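Local coordinates for protein exosome complex component Rrp42 (Pyrococcus abyssi, PDB 2PO1) that probably serves as the non-catalytic partner in the RNA-degrading archaeal exosome, where it helps to shape the active site of Rrp41, at residues 165-170 with 188-193; 53-58 with 157-162; 195-200 with 263-268; 226-231 with 256-261. All blocks are in the same frame, centred on the assembly; numbering follows the deposited sequence.

Interaction 1: 165-170 with 188-193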
loop_
_atom_site.group_PDB
_atom_site.type_symbol
_atom_site.label_atom_id
_atom_site.label_comp_id
_atom_site.label_asym_id
_atom_site.label_seq_id
_atom_site.Cartn_x
_atom_site.Cartn_y
_atom_site.Cartn_z
ATOM N N LEU C 165 8.173 28.547 15.462
ATOM C CA LEU C 165 8.562 29.623 16.366
ATOM C C LEU C 165 8.276 29.239 17.795
ATOM O O LEU C 165 8.990 29.620 18.661
ATOM C CB LEU C 165 7.834 30.918 16.058
ATOM C CG LEU C 165 8.309 31.559 14.749
ATOM C CD1 LEU C 165 7.231 32.526 14.277
ATOM C CD2 LEU C 165 9.691 32.210 14.927
ATOM N N ASN C 166 7.220 28.466 18.012
ATOM C CA ASN C 166 6.860 27.992 19.354
ATOM C C ASN C 166 7.722 26.850 19.881
ATOM O O ASN C 166 7.686 26.519 21.084
ATOM C CB ASN C 166 5.417 27.475 19.307
ATOM C CG ASN C 166 4.953 26.931 20.617
ATOM O OD1 ASN C 166 4.583 25.807 20.694
ATOM N ND2 ASN C 166 4.963 27.757 21.660
ATOM N N ALA C 167 8.468 26.228 18.984
ATOM C CA ALA C 167 9.079 24.973 19.275
ATOM C C ALA C 167 10.212 25.227 20.215
ATOM O O ALA C 167 10.916 26.247 20.112
ATOM C CB ALA C 167 9.561 24.316 18.011
ATOM N N ARG C 168 10.278 24.348 21.197
ATOM C CA ARG C 168 11.400 24.261 22.111
ATOM C C ARG C 168 11.797 22.804 22.079
ATOM O O ARG C 168 10.982 21.922 22.311
ATOM C CB ARG C 168 11.031 24.715 23.520
ATOM C CG ARG C 168 10.850 26.211 23.585
ATOM C CD ARG C 168 11.007 26.791 24.930
ATOM N NE ARG C 168 12.399 26.718 25.442
ATOM C CZ ARG C 168 13.347 27.654 25.298
ATOM N NH1 ARG C 168 13.135 28.786 24.609
ATOM N NH2 ARG C 168 14.550 27.425 25.821
ATOM N N VAL C 169 13.069 22.583 21.797
ATOM C CA VAL C 169 13.615 21.275 21.539
ATOM C C VAL C 169 14.734 21.063 22.561
ATOM O O VAL C 169 15.321 22.043 23.034
ATOM C CB VAL C 169 14.119 21.189 20.064
ATOM C CG1 VAL C 169 12.919 21.354 19.083
ATOM C CG2 VAL C 169 15.175 22.252 19.791
ATOM N N PRO C 170 14.995 19.793 22.939
ATOM C CA PRO C 170 16.051 19.468 23.907
ATOM C C PRO C 170 17.383 20.010 23.416
ATOM O O PRO C 170 17.723 19.814 22.239
ATOM C CB PRO C 170 16.100 17.939 23.904
ATOM C CG PRO C 170 14.770 17.502 23.334
ATOM C CD PRO C 170 14.294 18.591 22.436
ATOM N N GLU C 188 15.724 24.693 23.844
ATOM C CA GLU C 188 16.122 25.918 23.185
ATOM C C GLU C 188 15.205 26.037 22.035
ATOM O O GLU C 188 14.612 25.041 21.622
ATOM C CB GLU C 188 17.556 25.775 22.680
ATOM C CG GLU C 188 17.755 24.435 22.023
ATOM C CD GLU C 188 19.048 24.292 21.300
ATOM O OE1 GLU C 188 19.017 23.617 20.280
ATOM O OE2 GLU C 188 20.090 24.808 21.747
ATOM N N PRO C 189 15.093 27.236 21.460
ATOM C CA PRO C 189 14.261 27.284 20.260
ATOM C C PRO C 189 14.936 26.594 19.094
ATOM O O PRO C 189 16.122 26.248 19.170
ATOM C CB PRO C 189 14.193 28.767 19.928
ATOM C CG PRO C 189 14.690 29.474 21.200
ATOM C CD PRO C 189 15.640 28.552 21.826
ATOM N N LEU C 190 14.201 26.459 18.012
ATOM C CA LEU C 190 14.738 25.868 16.785
ATOM C C LEU C 190 15.379 27.065 16.078
ATOM O O LEU C 190 15.105 28.201 16.463
ATOM C CB LEU C 190 13.573 25.284 15.998
ATOM C CG LEU C 190 13.449 23.833 15.500
ATOM C CD1 LEU C 190 14.389 22.828 16.050
ATOM C CD2 LEU C 190 11.934 23.379 15.475
ATOM N N PRO C 191 16.313 26.835 15.135
ATOM C CA PRO C 191 16.849 28.086 14.586
ATOM C C PRO C 191 15.895 28.664 13.549
ATOM O O PRO C 191 16.089 28.451 12.352
ATOM C CB PRO C 191 18.191 27.652 13.987
ATOM C CG PRO C 191 17.996 26.188 13.642
ATOM C CD PRO C 191 17.000 25.634 14.607
ATOM N N VAL C 192 14.843 29.345 14.017
ATOM C CA VAL C 192 13.862 29.922 13.119
ATOM C C VAL C 192 14.272 31.364 12.848
ATOM O O VAL C 192 14.313 32.216 13.749
ATOM C CB VAL C 192 12.416 29.894 13.663
ATOM C CG1 VAL C 192 11.456 30.357 12.582
ATOM C CG2 VAL C 192 12.015 28.492 14.141
ATOM N N GLU C 193 14.567 31.646 11.595
ATOM C CA GLU C 193 15.172 32.918 11.272
ATOM C C GLU C 193 14.356 33.817 10.393
ATOM O O GLU C 193 14.612 35.001 10.317
ATOM C CB GLU C 193 16.491 32.633 10.643
ATOM C CG GLU C 193 17.268 31.796 11.581
ATOM C CD GLU C 193 18.664 31.570 11.137
ATOM O OE1 GLU C 193 18.931 31.772 9.945
ATOM O OE2 GLU C 193 19.480 31.174 11.991
HETATM O O HOH W 1 11.793 27.407 17.879
#
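Val169 and Glu188 face each other as an antiparallel hydrogen-bonded pair, and their two backbone bonds hold the segments together. Val169 N donates to Glu188 O over 2.9 Å, nearly straight at 170°. In return Glu188 N gives its hydrogen to Val169 O at 2.8 Å, more bent. One step along, Ala167 O is joined to Leu190 N through a single water, which donates to the carbonyl at 2.7 Å and accepts from the amide; Pro189, just before Leu190, turns its CA hydrogen toward Ala167 O.

Arg168 bends at chi3 (68°) and lays a face of its guanidinium over the backbone where Glu188 joins Pro189, NH1 coming 3.8 Å from Pro189 CD; Thr187, accepting from NE, helps to fix that pose. Val169 and Glu188 point to the opposite face of the sheet from Arg168. Just past the strand, Leu190 spreads its two methyls, CD1 against Val169 CG1 at 3.7 Å and CD2 against Ala167 CB at 3.6 Å. Farther on, Leu165 and Val192 cross at about a right angle, with Leu165 CD2 pressed tightly on Val192 CG1 at 3.5 Å.

Outside the pair, Lys171 makes a salt bridge with Glu188 OE2. Strand 186-189 is an edge of a three-stranded antiparallel sheet whose middle strand is 168-174. Leu190, beyond its end, packs on Ile66 of strand 60-71 and Val139 of strand 135-147, while Val192 rests on Ile161 and Leu164 of helix 152-166.

Interaction 2: 53-58 with 157-162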
loop_
_atom_site.group_PDB
_atom_site.type_symbol
_atom_site.label_atom_id
_atom_site.label_comp_id
_atom_site.label_asym_id
_atom_site.label_seq_id
_atom_site.Cartn_x
_atom_site.Cartn_y
_atom_site.Cartn_z
ATOM N N ALA C 53 0.748 24.879 16.970
ATOM C CA ALA C 53 0.018 26.117 16.763
ATOM C C ALA C 53 -1.334 25.633 16.292
ATOM O O ALA C 53 -1.453 24.693 15.447
ATOM C CB ALA C 53 0.694 27.013 15.655
ATOM N N LEU C 54 -2.353 26.189 16.913
ATOM C CA LEU C 54 -3.720 26.048 16.410
ATOM C C LEU C 54 -3.997 27.372 15.683
ATOM O O LEU C 54 -3.884 28.442 16.312
ATOM C CB LEU C 54 -4.693 25.871 17.581
ATOM C CG LEU C 54 -6.144 25.719 17.133
ATOM C CD1 LEU C 54 -6.383 24.446 16.332
ATOM C CD2 LEU C 54 -6.973 25.662 18.301
ATOM N N VAL C 55 -4.300 27.300 14.378
ATOM C CA VAL C 55 -4.682 28.480 13.603
ATOM C C VAL C 55 -6.110 28.370 13.107
ATOM O O VAL C 55 -6.506 27.332 12.655
ATOM C CB VAL C 55 -3.709 28.752 12.452
ATOM C CG1 VAL C 55 -4.187 29.885 11.575
ATOM C CG2 VAL C 55 -2.356 29.161 13.056
ATOM N N LYS C 56 -6.890 29.443 13.274
ATOM C CA LYS C 56 -8.244 29.534 12.738
ATOM C C LYS C 56 -8.272 30.712 11.809
ATOM O O LYS C 56 -7.914 31.815 12.239
ATOM C CB LYS C 56 -9.255 29.733 13.876
ATOM C CG LYS C 56 -9.157 28.635 14.933
ATOM C CD LYS C 56 -10.305 28.709 15.943
ATOM C CE LYS C 56 -9.920 27.975 17.218
ATOM N NZ LYS C 56 -10.774 28.385 18.403
ATOM N N LEU C 57 -8.641 30.457 10.547
ATOM C CA LEU C 57 -8.967 31.500 9.586
ATOM C C LEU C 57 -10.481 31.394 9.457
ATOM O O LEU C 57 -10.975 30.470 8.825
ATOM C CB LEU C 57 -8.315 31.195 8.241
ATOM C CG LEU C 57 -7.046 31.934 7.901
ATOM C CD1 LEU C 57 -6.008 32.102 9.071
ATOM C CD2 LEU C 57 -6.403 31.427 6.617
ATOM N N GLY C 58 -11.202 32.268 10.168
ATOM C CA GLY C 58 -12.638 32.129 10.326
ATOM C C GLY C 58 -12.772 30.744 10.914
ATOM O O GLY C 58 -12.137 30.448 11.935
ATOM N N GLY C 157 0.244 27.283 6.519
ATOM C CA GLY C 157 1.551 27.913 6.605
ATOM C C GLY C 157 1.710 28.780 7.854
ATOM O O GLY C 157 2.790 28.862 8.439
ATOM N N ILE C 158 0.643 29.462 8.227
ATOM C CA ILE C 158 0.643 30.318 9.434
ATOM C C ILE C 158 0.871 29.415 10.615
ATOM O O ILE C 158 1.796 29.615 11.391
ATOM C CB ILE C 158 -0.659 31.034 9.599
ATOM C CG1 ILE C 158 -0.747 32.152 8.574
ATOM C CG2 ILE C 158 -0.793 31.691 10.969
ATOM C CD1 ILE C 158 -2.179 32.615 8.375
ATOM N N ALA C 159 0.069 28.368 10.717
ATOM C CA ALA C 159 0.249 27.391 11.806
ATOM C C ALA C 159 1.647 26.797 11.815
ATOM O O ALA C 159 2.186 26.569 12.879
ATOM C CB ALA C 159 -0.773 26.298 11.711
ATOM N N ALA C 160 2.225 26.537 10.629
ATOM C CA ALA C 160 3.500 25.792 10.541
ATOM C C ALA C 160 4.585 26.691 11.076
ATOM O O ALA C 160 5.345 26.308 11.964
ATOM C CB ALA C 160 3.814 25.329 9.110
ATOM N N ILE C 161 4.623 27.933 10.611
ATOM C CA ILE C 161 5.681 28.783 11.057
ATOM C C ILE C 161 5.449 29.194 12.515
ATOM O O ILE C 161 6.414 29.396 13.282
ATOM C CB ILE C 161 5.919 30.015 10.122
ATOM C CG1 ILE C 161 7.257 30.689 10.481
ATOM C CG2 ILE C 161 4.774 30.951 10.170
ATOM C CD1 ILE C 161 8.460 29.764 10.023
ATOM N N ALA C 162 4.193 29.325 12.909
ATOM C CA ALA C 162 3.947 29.695 14.304
ATOM C C ALA C 162 4.358 28.532 15.198
ATOM O O ALA C 162 4.864 28.733 16.294
ATOM C CB ALA C 162 2.463 30.100 14.529
#
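Val55 meets Ile158 and Ala159 because its chi1 of 174° sets CG1 anti to the backbone N and swings CG2 beside that N, toward the helix. Ile158 answers with CG1 anti to its carbonyl carbon (chi1 -74°), which turns the CG2 branch to the valine while CD1, at the far end of the other branch, reaches along the strand to Leu57.

Val55 CG2 therefore sits against the helix backbone itself, 3.4 Å from Ala159 CA, closer than carbons usually pack. The same methyl lies 3.5 Å from Ala159 CB and 3.6 Å from Ile158 CG2, so one branch of the valine fills the angle between two successive helix residues. The side chains of Val55 and Ile158 cross at about a right angle. At one end, Leu57 CD1 touches Ile158 CD1 at 3.9 Å, methyl to methyl. At the other, Ala53 CB approaches Ala159 O to 3.2 Å and Ala162 CB to 3.7 Å. The small alanines permit an intimate fit: the axes of strand and helix come within 7.4 Å, running nearly antiparallel at 156°.

All six touching residues are buried, and the contact is purely apolar between side chains. Ile41 and Val43 of strand 39-43 widen the strand side of this surface, and Ile264 and Ile268 of helix 247-275 pack on the helix from beyond. Every second residue of the strand, Ala53, Val55 and Leu57, meets Ile158, Ala159 and Ala162 of the helix, in the layered alpha/beta packing of the RNase PH fold, here joining helix 152-166 to its mixed sheet.

Interaction 3: 195-200 with 263-268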
loop_
_atom_site.group_PDB
_atom_site.type_symbol
_atom_site.label_atom_id
_atom_site.label_comp_id
_atom_site.label_asym_id
_atom_site.label_seq_id
_atom_site.Cartn_x
_atom_site.Cartn_y
_atom_site.Cartn_z
ATOM N N ILE C 195 10.101 34.513 8.868
ATOM C CA ILE C 195 8.707 34.153 9.092
ATOM C C ILE C 195 7.868 34.192 7.811
ATOM O O ILE C 195 7.035 35.060 7.662
ATOM C CB ILE C 195 8.038 34.965 10.253
ATOM C CG1 ILE C 195 8.836 34.801 11.518
ATOM C CG2 ILE C 195 6.588 34.466 10.534
ATOM C CD1 ILE C 195 8.689 35.978 12.439
ATOM N N PRO C 196 8.065 33.213 6.913
ATOM C CA PRO C 196 7.298 33.156 5.688
ATOM C C PRO C 196 5.839 32.868 6.004
ATOM O O PRO C 196 5.540 32.059 6.898
ATOM C CB PRO C 196 7.924 31.964 4.948
ATOM C CG PRO C 196 8.437 31.093 6.030
ATOM C CD PRO C 196 8.983 32.060 7.015
ATOM N N VAL C 197 4.953 33.553 5.285
ATOM C CA VAL C 197 3.515 33.503 5.508
ATOM C C VAL C 197 2.935 33.349 4.120
ATOM O O VAL C 197 3.252 34.151 3.246
ATOM C CB VAL C 197 3.030 34.828 6.176
ATOM C CG1 VAL C 197 1.530 34.942 6.126
ATOM C CG2 VAL C 197 3.486 34.882 7.619
ATOM N N PRO C 198 2.149 32.273 3.873
ATOM C CA PRO C 198 1.554 32.269 2.530
ATOM C C PRO C 198 0.360 33.173 2.553
ATOM O O PRO C 198 -0.396 33.205 3.554
ATOM C CB PRO C 198 1.095 30.822 2.306
ATOM C CG PRO C 198 1.449 30.068 3.532
ATOM C CD PRO C 198 1.744 31.082 4.649
ATOM N N VAL C 199 0.210 33.950 1.487
ATOM C CA VAL C 199 -1.046 34.623 1.316
ATOM C C VAL C 199 -1.677 34.122 0.036
ATOM O O VAL C 199 -1.010 34.054 -0.970
ATOM C CB VAL C 199 -0.814 36.129 1.312
ATOM C CG1 VAL C 199 -2.060 36.819 0.922
ATOM C CG2 VAL C 199 -0.310 36.575 2.731
ATOM N N THR C 200 -2.958 33.784 0.068
ATOM C CA THR C 200 -3.586 33.074 -1.029
ATOM C C THR C 200 -4.784 33.836 -1.533
ATOM O O THR C 200 -5.527 34.375 -0.762
ATOM C CB THR C 200 -3.979 31.667 -0.579
ATOM O OG1 THR C 200 -2.790 30.883 -0.451
ATOM C CG2 THR C 200 -4.878 31.052 -1.545
ATOM N N GLU C 263 0.880 41.808 8.036
ATOM C CA GLU C 263 -0.183 41.956 9.031
ATOM C C GLU C 263 -0.323 40.617 9.795
ATOM O O GLU C 263 -0.568 40.592 10.992
ATOM C CB GLU C 263 -1.492 42.287 8.311
ATOM C CG GLU C 263 -1.516 43.683 7.628
ATOM C CD GLU C 263 -2.836 43.925 6.894
ATOM O OE1 GLU C 263 -3.528 42.956 6.625
ATOM O OE2 GLU C 263 -3.164 45.071 6.564
ATOM N N ILE C 264 -0.139 39.511 9.080
ATOM C CA ILE C 264 -0.225 38.185 9.680
ATOM C C ILE C 264 0.995 37.872 10.554
ATOM O O ILE C 264 0.849 37.310 11.666
ATOM C CB ILE C 264 -0.441 37.137 8.594
ATOM C CG1 ILE C 264 -1.800 37.442 7.915
ATOM C CG2 ILE C 264 -0.321 35.753 9.182
ATOM C CD1 ILE C 264 -2.413 36.345 7.291
ATOM N N ARG C 265 2.187 38.238 10.074
ATOM C CA ARG C 265 3.417 38.029 10.879
ATOM C C ARG C 265 3.290 38.666 12.254
ATOM O O ARG C 265 3.638 38.051 13.280
ATOM C CB ARG C 265 4.610 38.613 10.153
ATOM C CG ARG C 265 5.994 38.164 10.595
ATOM C CD ARG C 265 6.682 37.661 9.291
ATOM N NE ARG C 265 6.523 38.698 8.284
ATOM C CZ ARG C 265 6.296 38.515 6.989
ATOM N NH1 ARG C 265 6.210 37.315 6.411
ATOM N NH2 ARG C 265 6.135 39.590 6.268
ATOM N N LYS C 266 2.796 39.897 12.295
ATOM C CA LYS C 266 2.520 40.507 13.582
ATOM C C LYS C 266 1.624 39.645 14.516
ATOM O O LYS C 266 1.880 39.564 15.710
ATOM C CB LYS C 266 1.934 41.891 13.397
ATOM C CG LYS C 266 2.867 42.833 12.700
ATOM C CD LYS C 266 2.304 44.265 12.772
ATOM C CE LYS C 266 2.981 45.180 11.766
ATOM N NZ LYS C 266 4.450 45.203 11.953
ATOM N N LEU C 267 0.592 38.996 13.971
ATOM C CA LEU C 267 -0.275 38.143 14.785
ATOM C C LEU C 267 0.447 36.886 15.257
ATOM O O LEU C 267 0.305 36.486 16.406
ATOM C CB LEU C 267 -1.513 37.721 13.998
ATOM C CG LEU C 267 -2.406 38.893 13.668
ATOM C CD1 LEU C 267 -3.493 38.517 12.613
ATOM C CD2 LEU C 267 -3.023 39.514 14.963
ATOM N N ILE C 268 1.196 36.270 14.343
ATOM C CA ILE C 268 2.080 35.187 14.683
ATOM C C ILE C 268 3.061 35.540 15.789
ATOM O O ILE C 268 3.164 34.800 16.743
ATOM C CB ILE C 268 2.869 34.662 13.461
ATOM C CG1 ILE C 268 1.901 34.079 12.404
ATOM C CG2 ILE C 268 3.905 33.646 13.924
ATOM C CD1 ILE C 268 2.610 33.818 11.004
#
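Ile195 and Arg265 make the polar link of this contact: Arg265 NH1 donates to Ile195 O over 2.7 Å with an angle of 161° at the hydrogen. The oxygen lies at the guanidinium edge, close to its plane, whereas the donor stands 29° out of the carbonyl plane. Bends at chi2 and chi3 fold the arginine back to reach it. NH1 also has a weak bond to Thr228 O, and Glu262 forms a salt bridge with NH2.

Apolar contacts run alongside. The aliphatic part of the arginine lies along Ile195, Arg265 CG 3.7 Å from Ile195 CG2. Val197 divides its methyls between two helix residues a turn apart: CG1 meets Ile264 CG2 at 3.7 Å, and CG2 meets Ile268 CD1, also at 3.7 Å. Ile268 CD1 touches Ile195 CG2 as well, at 4.1 Å.

Helix 247-275 thus covers one face of the four-stranded sheet containing strand 197-204. Chemically, the buried cation is met by backbone carbonyl oxygen and by the Glu262 carboxylate, which probably offsets its charge. Val197 CG2 lies beside NH1 and all the touching residues are buried, so the bond is probably screened from water.

Interaction 4: 226-231 with 256-261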
loop_
_atom_site.group_PDB
_atom_site.type_symbol
_atom_site.label_atom_id
_atom_site.label_comp_id
_atom_site.label_asym_id
_atom_site.label_seq_id
_atom_site.Cartn_x
_atom_site.Cartn_y
_atom_site.Cartn_z
ATOM N N ILE C 226 1.129 33.255 -2.733
ATOM C CA ILE C 226 2.426 33.921 -2.641
ATOM C C ILE C 226 2.904 33.864 -1.203
ATOM O O ILE C 226 2.247 34.394 -0.313
ATOM C CB ILE C 226 2.323 35.469 -2.974
ATOM C CG1 ILE C 226 1.419 35.730 -4.194
ATOM C CG2 ILE C 226 3.689 36.055 -3.125
ATOM C CD1 ILE C 226 1.950 35.054 -5.480
ATOM N N THR C 227 4.064 33.271 -0.979
ATOM C CA THR C 227 4.629 33.186 0.332
ATOM C C THR C 227 5.844 34.072 0.442
ATOM O O THR C 227 6.767 33.968 -0.366
ATOM C CB THR C 227 5.081 31.731 0.605
ATOM O OG1 THR C 227 3.964 30.883 0.441
ATOM C CG2 THR C 227 5.661 31.594 2.011
ATOM N N THR C 228 5.842 34.961 1.426
ATOM C CA THR C 228 6.856 35.965 1.528
ATOM C C THR C 228 7.327 36.037 2.968
ATOM O O THR C 228 6.561 35.710 3.878
ATOM C CB THR C 228 6.340 37.349 1.084
ATOM O OG1 THR C 228 5.276 37.737 1.942
ATOM C CG2 THR C 228 5.825 37.276 -0.330
ATOM N N ASP C 229 8.571 36.488 3.171
ATOM C CA ASP C 229 9.085 36.712 4.538
ATOM C C ASP C 229 9.263 38.189 4.858
ATOM O O ASP C 229 8.990 39.034 3.996
ATOM C CB ASP C 229 10.389 35.938 4.808
ATOM C CG ASP C 229 11.513 36.343 3.898
ATOM O OD1 ASP C 229 12.356 35.458 3.639
ATOM O OD2 ASP C 229 11.601 37.522 3.440
ATOM N N GLU C 230 9.747 38.473 6.073
ATOM C CA GLU C 230 9.956 39.839 6.605
ATOM C C GLU C 230 10.924 40.614 5.753
ATOM O O GLU C 230 11.090 41.805 5.959
ATOM C CB GLU C 230 10.743 39.813 7.922
ATOM C CG GLU C 230 10.273 38.974 9.022
ATOM C CD GLU C 230 10.780 37.549 8.902
ATOM O OE1 GLU C 230 10.254 36.839 8.064
ATOM O OE2 GLU C 230 11.669 37.147 9.654
ATOM N N THR C 231 11.672 39.926 4.900
ATOM C CA THR C 231 12.844 40.531 4.274
ATOM C C THR C 231 12.496 40.982 2.862
ATOM O O THR C 231 13.377 41.377 2.114
ATOM C CB THR C 231 14.094 39.585 4.274
ATOM O OG1 THR C 231 13.927 38.518 3.319
ATOM C CG2 THR C 231 14.323 38.943 5.673
ATOM N N THR C 256 0.250 42.560 -2.745
ATOM C CA THR C 256 -0.749 42.451 -1.711
ATOM C C THR C 256 -0.412 41.392 -0.687
ATOM O O THR C 256 -0.690 41.593 0.462
ATOM C CB THR C 256 -2.082 42.081 -2.353
ATOM O OG1 THR C 256 -2.318 43.024 -3.371
ATOM C CG2 THR C 256 -3.208 42.121 -1.347
ATOM N N ALA C 257 0.145 40.251 -1.124
ATOM C CA ALA C 257 0.732 39.217 -0.271
ATOM C C ALA C 257 1.670 39.769 0.808
ATOM O O ALA C 257 1.509 39.454 1.999
ATOM C CB ALA C 257 1.499 38.237 -1.134
ATOM N N PHE C 258 2.638 40.587 0.377
ATOM C CA PHE C 258 3.659 41.146 1.264
ATOM C C PHE C 258 3.011 41.963 2.331
ATOM O O PHE C 258 3.485 42.017 3.459
ATOM C CB PHE C 258 4.574 42.100 0.509
ATOM C CG PHE C 258 5.749 41.426 -0.097
ATOM C CD1 PHE C 258 5.775 41.118 -1.444
ATOM C CD2 PHE C 258 6.811 41.033 0.690
ATOM C CE1 PHE C 258 6.864 40.448 -2.001
ATOM C CE2 PHE C 258 7.884 40.402 0.138
ATOM C CZ PHE C 258 7.914 40.113 -1.212
ATOM N N LYS C 259 1.924 42.623 1.950
ATOM C CA LYS C 259 1.201 43.496 2.842
ATOM C C LYS C 259 0.401 42.662 3.818
ATOM O O LYS C 259 0.413 42.880 5.006
ATOM C CB LYS C 259 0.260 44.372 2.039
ATOM C CG LYS C 259 -0.482 45.376 2.882
ATOM C CD LYS C 259 -1.349 46.248 1.981
ATOM C CE LYS C 259 -2.338 45.404 1.165
ATOM N NZ LYS C 259 -3.135 46.274 0.243
ATOM N N LYS C 260 -0.308 41.673 3.302
ATOM C CA LYS C 260 -1.119 40.849 4.157
ATOM C C LYS C 260 -0.208 39.958 5.021
ATOM O O LYS C 260 -0.506 39.692 6.202
ATOM C CB LYS C 260 -2.086 40.025 3.282
ATOM C CG LYS C 260 -3.066 40.973 2.551
ATOM C CD LYS C 260 -4.307 41.111 3.395
ATOM C CE LYS C 260 -4.352 42.326 4.135
ATOM N NZ LYS C 260 -5.579 42.363 5.016
ATOM N N ALA C 261 0.897 39.497 4.441
ATOM C CA ALA C 261 1.831 38.598 5.188
ATOM C C ALA C 261 2.352 39.374 6.396
ATOM O O ALA C 261 2.495 38.848 7.499
ATOM C CB ALA C 261 2.953 38.162 4.322
#
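Thr228 and Phe258 meet where helix 247-275 packs across an antiparallel sheet, the alpha/beta layering of the second RNase PH family domain. The threonine's CG2 stands over the centre of the phenyl ring, 3.6 Å from the centroid and 12° off the normal, a CH-pi contact. Its chi1 of 62° places OG1 nearer the next turn of the helix, 3.4 Å from Ala261 CB.

The tight part lies farther back along the strand. Ile226 CB and Ala257 CB come within 3.4 Å, closer than usual for two carbons; the end of the isoleucine leads away, and the side chain also touches Ala253 and Val254 of the same helix. Strand and helix axes here are 8.0 Å apart and cross at -54°.

Past Thr228 the strand gives way to a loop and the packing thins. Asp229 brings only its carbonyl oxygen to the ring, 4.2 Å from Phe258 CE2 and at an oblique angle, and the exposed Thr231 does not touch the helix segment. Polar bonds take over here, some to His233 and some to an aromatic side chain of another protein's chain, which bonds to Asp229 OD1 and places the loop at a subunit contact. Within the loop, Asp229 OD2 closes an Asx turn: Thr231 N donates to it at 2.8 Å from above the carboxylate plane, and Thr231 OG1 reaches it from the same face.

Interactions 2 and 3 lie back to back, their centres about 9 Å apart: helix 152-166 meets its own sheet through interaction 2, and Ile158 CG1 touches Ile264 CG2 of helix 247-275 at 3.7 Å. Interaction 4 is nested in the chain loop closed by interaction 3 and uses the same helix and sheet; Val199 N probably bonds to Ile226 O at 2.8 Å between them. Interaction 1 joins at the far end of helix 152-166, where Leu165 CD1 packs on Ile268 CG2 at 3.5 Å. All four keep their nearest atoms about 13 to 14 Å from the bound nucleic acid, so none of them touches it.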